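Local coordinates for protein DNA polymerase III subunit beta (Pseudomonas aeruginosa, PDB 4TSZ) that tethers DNA polymerases and other proteins to DNA, giving them processivity during replication, at residues 134-139 / 216-221; 145-150 / 201-206; 169-172 / 177-180. All coordinates share one frame; numbering follows the deposited sequence.

All three contacts belong to the central domain, and along the chain each span encloses the next: 134-139 pairs with 216-221, within that span 145-150 pairs with 201-206, and innermost lies the hairpin of 169-172 and 177-180. Centres of interactions 1 and 2 are about 15 Å apart, those of 1 and 3 about 16 Å, and those of 2 and 3 about 11 Å. Interaction 1 sets helix 133-141 against one eight-stranded sheet, shared with the N-terminal domain; interaction 3 lies in the other, shared with the C-terminal domain. Interaction 2 joins a loop to helix 199-208. A probable Leu-139 to Ser-170 hydrogen bond links interactions 1 and 3; Ala-146 and Met-147 pack on the hairpin's alanines.

Interaction 1: 134-139 / 216-221; sequences SKLRRL and VGIVLG
Leu-136 and Ile-218 reach toward each other tip to tip, the leucine projecting from helix 133-141 and the isoleucine rising from strand 215-221. Their end methyls meet, with Leu-136 CD2 3.7 Å from Ile-218 CD1. The same leucine methyl also serves the other partner: Leu-136 CD2 lies 4.0 Å from Val-216 CG1, but here the two side chains cross at about a right angle. One branch of the leucine thus bridges two strand residues.

The torsions account for this reach. Leu-136 carries CG trans to its main-chain nitrogen (chi1 -179°), which extends the side chain from the helix toward the strand. In Val-216 the touching branch, CG1, sits between the nitrogen and the carbonyl carbon (chi1 61°). Val-216 and Ile-218, two residues apart on the strand, both turn their side chains to the helix, with Gly-217 between them.

The contact is slight, burying 88 Å² in all, and purely apolar, yet its three residues are buried in the protein. Leu-209 packs on both Leu-136 and Val-216, and strands 125-132 and 224-228 lie on either side of strand 215-221, adding Ile-131 and Ala-227 beside the valine and isoleucine. On a different side of the helix, Arg-137 forms a salt bridge with Asp-141.

A helix laid through a leucine on the apolar face of an antiparallel sheet, just after a strand of that same sheet, is characteristic of the repeated domains of the bacterial beta processivity ring, where strands form the outer layer and helices the inner one.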
loop_
_atom_site.group_PDB
_atom_site.type_symbol
_atom_site.label_atom_id
_atom_site.label_comp_id
_atom_site.label_asym_id
_atom_site.label_seq_id
_atom_site.Cartn_x
_atom_site.Cartn_y
_atom_site.Cartn_z
ATOM N N SER E 134 -25.601 5.777 7.286
ATOM C CA SER E 134 -24.775 6.963 7.486
ATOM C C SER E 134 -24.628 7.320 8.979
ATOM O O SER E 134 -23.531 7.693 9.406
ATOM C CB SER E 134 -25.403 8.137 6.725
ATOM O OG SER E 134 -24.802 9.391 7.000
ATOM N N LYS E 135 -25.741 7.245 9.751
ATOM C CA LYS E 135 -25.772 7.561 11.184
ATOM C C LYS E 135 -25.011 6.510 11.986
ATOM O O LYS E 135 -24.245 6.868 12.887
ATOM C CB LYS E 135 -27.211 7.691 11.703
ATOM C CG LYS E 135 -27.935 8.932 11.226
ATOM C CD LYS E 135 -29.333 9.004 11.812
ATOM C CE LYS E 135 -30.099 10.195 11.295
ATOM N NZ LYS E 135 -31.404 10.340 11.984
ATOM N N LEU E 136 -25.201 5.217 11.649
ATOM C CA LEU E 136 -24.489 4.137 12.330
ATOM C C LEU E 136 -22.992 4.175 12.018
ATOM O O LEU E 136 -22.186 4.019 12.935
ATOM C CB LEU E 136 -25.094 2.759 12.011
ATOM C CG LEU E 136 -24.451 1.543 12.697
ATOM C CD1 LEU E 136 -24.442 1.682 14.224
ATOM C CD2 LEU E 136 -25.140 0.268 12.282
ATOM N N ARG E 137 -22.626 4.400 10.735
ATOM C CA ARG E 137 -21.234 4.502 10.307
ATOM C C ARG E 137 -20.513 5.649 11.040
ATOM O O ARG E 137 -19.372 5.457 11.464
ATOM C CB ARG E 137 -21.106 4.661 8.778
ATOM C CG ARG E 137 -19.734 4.216 8.297
ATOM C CD ARG E 137 -19.373 4.652 6.901
ATOM N NE ARG E 137 -17.955 4.384 6.663
ATOM C CZ ARG E 137 -17.470 3.774 5.589
ATOM N NH1 ARG E 137 -18.286 3.371 4.620
ATOM N NH2 ARG E 137 -16.165 3.569 5.468
ATOM N N ARG E 138 -21.188 6.820 11.197
ATOM C CA ARG E 138 -20.704 8.001 11.926
ATOM C C ARG E 138 -20.348 7.616 13.371
ATOM O O ARG E 138 -19.264 7.949 13.826
ATOM C CB ARG E 138 -21.765 9.119 11.922
ATOM C CG ARG E 138 -21.338 10.422 12.623
ATOM C CD ARG E 138 -22.508 11.390 12.823
ATOM N NE ARG E 138 -22.067 12.776 13.078
ATOM C CZ ARG E 138 -22.060 13.382 14.271
ATOM N NH1 ARG E 138 -22.476 12.739 15.355
ATOM N NH2 ARG E 138 -21.643 14.637 14.385
ATOM N N LEU E 139 -21.243 6.887 14.076
ATOM C CA LEU E 139 -21.012 6.439 15.457
ATOM C C LEU E 139 -19.741 5.603 15.580
ATOM O O LEU E 139 -18.956 5.820 16.510
ATOM C CB LEU E 139 -22.213 5.657 16.012
ATOM C CG LEU E 139 -23.505 6.436 16.261
ATOM C CD1 LEU E 139 -24.591 5.512 16.714
ATOM C CD2 LEU E 139 -23.326 7.522 17.318
ATOM N N VAL E 216 -30.356 0.422 7.477
ATOM C CA VAL E 216 -29.884 -0.845 8.034
ATOM C C VAL E 216 -30.792 -1.287 9.194
ATOM O O VAL E 216 -31.124 -0.486 10.068
ATOM C CB VAL E 216 -28.357 -0.852 8.373
ATOM C CG1 VAL E 216 -27.986 0.208 9.415
ATOM C CG2 VAL E 216 -27.869 -2.242 8.794
ATOM N N GLY E 217 -31.215 -2.543 9.150
ATOM C CA GLY E 217 -32.004 -3.149 10.205
ATOM C C GLY E 217 -31.056 -3.744 11.227
ATOM O O GLY E 217 -30.169 -4.519 10.861
ATOM N N ILE E 218 -31.211 -3.361 12.503
ATOM C CA ILE E 218 -30.357 -3.849 13.589
ATOM C C ILE E 218 -31.133 -4.736 14.547
ATOM O O ILE E 218 -32.256 -4.397 14.929
ATOM C CB ILE E 218 -29.644 -2.683 14.352
ATOM C CG1 ILE E 218 -28.757 -1.814 13.417
ATOM C CG2 ILE E 218 -28.867 -3.169 15.601
ATOM C CD1 ILE E 218 -27.570 -2.506 12.738
ATOM N N VAL E 219 -30.516 -5.858 14.955
ATOM C CA VAL E 219 -31.068 -6.758 15.958
ATOM C C VAL E 219 -29.998 -6.906 17.034
ATOM O O VAL E 219 -28.857 -7.280 16.742
ATOM C CB VAL E 219 -31.553 -8.147 15.421
ATOM C CG1 VAL E 219 -32.041 -9.047 16.563
ATOM C CG2 VAL E 219 -32.643 -7.991 14.358
ATOM N N LEU E 220 -30.373 -6.593 18.271
ATOM C CA LEU E 220 -29.506 -6.760 19.427
ATOM C C LEU E 220 -30.000 -7.977 20.191
ATOM O O LEU E 220 -31.158 -8.010 20.615
ATOM C CB LEU E 220 -29.492 -5.510 20.339
ATOM C CG LEU E 220 -28.977 -4.184 19.749
ATOM C CD1 LEU E 220 -28.888 -3.117 20.824
ATOM C CD2 LEU E 220 -27.604 -4.347 19.056
ATOM N N GLY E 221 -29.143 -8.985 20.287
ATOM C CA GLY E 221 -29.416 -10.213 21.024
ATOM C C GLY E 221 -28.531 -10.276 22.247
ATOM O O GLY E 221 -27.677 -9.406 22.431
#

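Interaction 2: 145-150 / 201-206; sequences FAMAQQ and GILELA
Apolar packing of a single methionine, Met-147, on Ile-202 and Leu-203 joins the loop that follows helix 133-141 to one side of helix 199-208, within the central domain. The methionine does all the work for its segment, and the buried area sums to 110 Å². Its sulfur passes over a branch methyl, with Met-147 SD 3.6 Å from Ile-202 CG2, and the two side chains cross obliquely. A bend at the last torsion (chi3 -70°) then turns the terminal methyl to Leu-203, tip to tip, while it stays against Ile-202 CG2 as well, between the two helix residues. That methyl rests at the leucine fork, Met-147 CE lying 3.9 Å from Leu-203 CG and at nearly the same distance from both CD1 and CD2.

Ile-202 offers only CG2 to the methionine; the rest of its side chain leads away from the loop. Close by, Ala-148 O accepts a hydrogen bond from the side-chain NH1 of Arg-199, the first residue of the same helix.

Met-159 of strand 158-164 touches both Met-147 and Ile-202, while Leu-161 adds to the isoleucine's surroundings. Ile-140 also meets Ile-202, so the isoleucine is packed against helix 133-141 and strand 158-164 as well as the loop.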
loop_
_atom_site.group_PDB
_atom_site.type_symbol
_atom_site.label_atom_id
_atom_site.label_comp_id
_atom_site.label_asym_id
_atom_site.label_seq_id
_atom_site.Cartn_x
_atom_site.Cartn_y
_atom_site.Cartn_z
ATOM N N PHE E 145 -11.022 4.530 16.667
ATOM C CA PHE E 145 -9.588 4.691 16.955
ATOM C C PHE E 145 -9.268 4.486 18.450
ATOM O O PHE E 145 -8.129 4.156 18.767
ATOM C CB PHE E 145 -9.124 6.088 16.510
ATOM C CG PHE E 145 -9.655 7.218 17.379
ATOM C CD1 PHE E 145 -8.982 7.604 18.537
ATOM C CD2 PHE E 145 -10.841 7.869 17.057
ATOM C CE1 PHE E 145 -9.487 8.606 19.359
ATOM C CE2 PHE E 145 -11.342 8.886 17.878
ATOM C CZ PHE E 145 -10.644 9.269 19.005
ATOM N N ALA E 146 -10.251 4.735 19.367
ATOM C CA ALA E 146 -10.032 4.639 20.816
ATOM C C ALA E 146 -10.136 3.245 21.400
ATOM O O ALA E 146 -9.751 3.057 22.554
ATOM C CB ALA E 146 -10.932 5.605 21.579
ATOM N N MET E 147 -10.626 2.263 20.615
ATOM C CA MET E 147 -10.756 0.875 21.087
ATOM C C MET E 147 -9.379 0.333 21.399
ATOM O O MET E 147 -8.396 0.672 20.717
ATOM C CB MET E 147 -11.370 -0.070 20.023
ATOM C CG MET E 147 -12.767 0.283 19.569
ATOM S SD MET E 147 -13.477 -0.947 18.430
ATOM C CE MET E 147 -12.465 -0.691 16.953
ATOM N N ALA E 148 -9.303 -0.534 22.401
ATOM C CA ALA E 148 -8.041 -1.188 22.693
ATOM C C ALA E 148 -7.842 -2.289 21.637
ATOM O O ALA E 148 -8.791 -2.715 20.958
ATOM C CB ALA E 148 -8.064 -1.778 24.096
ATOM N N GLN E 149 -6.593 -2.690 21.472
ATOM C CA GLN E 149 -6.190 -3.764 20.596
ATOM C C GLN E 149 -5.356 -4.706 21.446
ATOM O O GLN E 149 -4.335 -4.299 22.020
ATOM C CB GLN E 149 -5.377 -3.204 19.416
ATOM C CG GLN E 149 -5.248 -4.174 18.252
ATOM C CD GLN E 149 -4.502 -3.556 17.098
ATOM O OE1 GLN E 149 -3.282 -3.373 17.133
ATOM N NE2 GLN E 149 -5.217 -3.222 16.039
ATOM N N GLN E 150 -5.818 -5.942 21.581
ATOM C CA GLN E 150 -5.132 -6.991 22.340
ATOM C C GLN E 150 -4.832 -6.656 23.822
ATOM O O GLN E 150 -3.870 -7.167 24.393
ATOM C CB GLN E 150 -3.917 -7.536 21.563
ATOM C CG GLN E 150 -4.290 -8.135 20.197
ATOM C CD GLN E 150 -3.442 -7.617 19.054
ATOM O OE1 GLN E 150 -2.914 -6.491 19.081
ATOM N NE2 GLN E 150 -3.310 -8.423 18.004
ATOM N N GLY E 201 -15.034 -7.140 14.165
ATOM C CA GLY E 201 -16.424 -7.118 13.716
ATOM C C GLY E 201 -16.962 -5.726 13.457
ATOM O O GLY E 201 -17.537 -5.478 12.390
ATOM N N ILE E 202 -16.783 -4.812 14.428
ATOM C CA ILE E 202 -17.269 -3.431 14.297
ATOM C C ILE E 202 -16.601 -2.661 13.141
ATOM O O ILE E 202 -17.283 -1.915 12.439
ATOM C CB ILE E 202 -17.306 -2.654 15.657
ATOM C CG1 ILE E 202 -18.326 -1.509 15.632
ATOM C CG2 ILE E 202 -15.927 -2.166 16.094
ATOM C CD1 ILE E 202 -19.808 -1.946 15.769
ATOM N N LEU E 203 -15.290 -2.879 12.922
ATOM C CA LEU E 203 -14.553 -2.238 11.837
ATOM C C LEU E 203 -15.024 -2.768 10.483
ATOM O O LEU E 203 -15.122 -1.995 9.531
ATOM C CB LEU E 203 -13.030 -2.393 11.993
ATOM C CG LEU E 203 -12.379 -1.695 13.187
ATOM C CD1 LEU E 203 -11.020 -2.278 13.446
ATOM C CD2 LEU E 203 -12.321 -0.177 13.014
ATOM N N GLU E 204 -15.341 -4.071 10.412
ATOM C CA GLU E 204 -15.870 -4.709 9.211
ATOM C C GLU E 204 -17.233 -4.102 8.887
ATOM O O GLU E 204 -17.440 -3.682 7.749
ATOM C CB GLU E 204 -15.993 -6.237 9.400
ATOM C CG GLU E 204 -16.416 -6.999 8.147
ATOM C CD GLU E 204 -15.567 -6.757 6.910
ATOM O OE1 GLU E 204 -14.324 -6.883 7.005
ATOM O OE2 GLU E 204 -16.144 -6.412 5.854
ATOM N N LEU E 205 -18.138 -4.030 9.902
ATOM C CA LEU E 205 -19.473 -3.458 9.763
ATOM C C LEU E 205 -19.432 -2.021 9.212
ATOM O O LEU E 205 -20.172 -1.723 8.269
ATOM C CB LEU E 205 -20.255 -3.525 11.092
ATOM C CG LEU E 205 -21.671 -2.923 11.092
ATOM C CD1 LEU E 205 -22.573 -3.575 10.033
ATOM C CD2 LEU E 205 -22.302 -2.998 12.475
ATOM N N ALA E 206 -18.568 -1.145 9.779
ATOM C CA ALA E 206 -18.427 0.251 9.329
ATOM C C ALA E 206 -18.057 0.330 7.844
ATOM O O ALA E 206 -18.630 1.150 7.123
ATOM C CB ALA E 206 -17.395 0.991 10.165
#

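Interaction 3: 169-172 / 177-180; sequences RSVA and RLAM
Ala-172 and Ala-179 form an antiparallel hydrogen-bonded pair and satisfy each other's main-chain groups in both directions. Ala-172 N donates to Ala-179 O at 2.9 Å, and Ala-179 N donates to Ala-172 O at 2.8 Å; both bonds are nearly straight, with N-H...O angles of 165° and 170°. The two carbonyl oxygens also receive CA-H contacts, Val-171 CA lying 3.4 Å from Ala-179 O and Leu-178 CA 3.3 Å from Ala-172 O. Ser-170 O has a similar one, at 3.2 Å from Met-180 CA, and the Ser-170 main chain is hydrogen-bonded with Cys-181.

Val-171 and Met-180 are the adjoining non-hydrogen-bonded pair. Their side chains lie side by side and point the same way, with Val-171 CG2 4.0 Å from Met-180 CB, while Val-171 CG1 crosses to Leu-178 CD1. Their main-chain groups bond outward instead, Val-171 with Leu-160 and Met-180 with Ala-360, as do Arg-169 with Glu-162 and Leu-178 with Val-362.

The closest side-chain approach is Met-180 CE over one face of the Arg-169 guanidinium, 3.4 Å from Arg-169 CZ and offset toward the rim. A bend in the methionine chain at chi3 (-63°) helps bring this methyl across. The arginine's nitrogens have polar partners of their own: NE bonds Ser-182 OG, and NH1 takes both a salt bridge to Glu-247 and a hydrogen bond to Tyr-246. Ser-170 OG donates to Leu-139 O, whereas Arg-177 makes salt bridges to Asp-174 and Asp-328.

Ala-172 and Ala-179 meet the 145-150 loop on one face; on the other, Leu-178 packs against an apolar side chain of the bound peptide. The hairpin lies in the interior of its eight-stranded sheet: strand 158-164 flanks 167-173, and 359-363 flanks 177-184, so the latter pairing carries the sheet into the C-terminal domain.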
loop_
_atom_site.group_PDB
_atom_site.type_symbol
_atom_site.label_atom_id
_atom_site.label_comp_id
_atom_site.label_asym_id
_atom_site.label_seq_id
_atom_site.Cartn_x
_atom_site.Cartn_y
_atom_site.Cartn_z
ATOM N N ARG E 169 -25.723 5.234 21.229
ATOM C CA ARG E 169 -24.415 5.734 21.598
ATOM C C ARG E 169 -23.330 4.687 21.415
ATOM O O ARG E 169 -23.536 3.518 21.735
ATOM C CB ARG E 169 -24.454 6.244 23.054
ATOM C CG ARG E 169 -23.091 6.549 23.683
ATOM C CD ARG E 169 -23.214 6.973 25.120
ATOM N NE ARG E 169 -23.830 8.292 25.231
ATOM C CZ ARG E 169 -24.100 8.903 26.379
ATOM N NH1 ARG E 169 -23.794 8.327 27.534
ATOM N NH2 ARG E 169 -24.656 10.106 26.380
ATOM N N SER E 170 -22.167 5.127 20.918
ATOM C CA SER E 170 -20.985 4.298 20.781
ATOM C C SER E 170 -19.952 4.790 21.783
ATOM O O SER E 170 -19.820 5.999 21.976
ATOM C CB SER E 170 -20.435 4.350 19.360
ATOM O OG SER E 170 -20.129 5.678 18.962
ATOM N N VAL E 171 -19.262 3.855 22.462
ATOM C CA VAL E 171 -18.186 4.166 23.412
ATOM C C VAL E 171 -17.012 3.216 23.121
ATOM O O VAL E 171 -17.214 2.009 22.982
ATOM C CB VAL E 171 -18.579 4.166 24.929
ATOM C CG1 VAL E 171 -17.425 4.689 25.794
ATOM C CG2 VAL E 171 -19.847 4.976 25.198
ATOM N N ALA E 172 -15.800 3.777 23.016
ATOM C CA ALA E 172 -14.558 3.040 22.802
ATOM C C ALA E 172 -13.493 3.617 23.737
ATOM O O ALA E 172 -13.413 4.834 23.909
ATOM C CB ALA E 172 -14.119 3.154 21.356
ATOM N N ARG E 177 -7.378 6.716 26.907
ATOM C CA ARG E 177 -8.245 7.656 26.225
ATOM C C ARG E 177 -9.581 7.003 25.925
ATOM O O ARG E 177 -9.686 5.776 25.889
ATOM C CB ARG E 177 -7.591 8.190 24.933
ATOM C CG ARG E 177 -7.678 7.219 23.738
ATOM C CD ARG E 177 -6.318 6.715 23.480
ATOM N NE ARG E 177 -6.195 5.771 22.368
ATOM C CZ ARG E 177 -5.996 6.113 21.102
ATOM N NH1 ARG E 177 -6.082 7.384 20.728
ATOM N NH2 ARG E 177 -5.765 5.181 20.187
ATOM N N LEU E 178 -10.596 7.836 25.698
ATOM C CA LEU E 178 -11.944 7.381 25.409
ATOM C C LEU E 178 -12.552 8.240 24.313
ATOM O O LEU E 178 -12.283 9.434 24.249
ATOM C CB LEU E 178 -12.789 7.441 26.709
ATOM C CG LEU E 178 -14.281 7.041 26.642
ATOM C CD1 LEU E 178 -14.719 6.424 27.935
ATOM C CD2 LEU E 178 -15.179 8.239 26.297
ATOM N N ALA E 179 -13.386 7.618 23.465
ATOM C CA ALA E 179 -14.161 8.291 22.432
ATOM C C ALA E 179 -15.629 7.859 22.578
ATOM O O ALA E 179 -15.915 6.682 22.807
ATOM C CB ALA E 179 -13.644 7.949 21.053
ATOM N N MET E 180 -16.544 8.813 22.479
ATOM C CA MET E 180 -17.976 8.544 22.544
ATOM C C MET E 180 -18.767 9.427 21.587
ATOM O O MET E 180 -18.407 10.582 21.364
ATOM C CB MET E 180 -18.523 8.574 23.980
ATOM C CG MET E 180 -18.620 9.957 24.571
ATOM S SD MET E 180 -19.116 10.029 26.302
ATOM C CE MET E 180 -20.688 9.354 26.211
#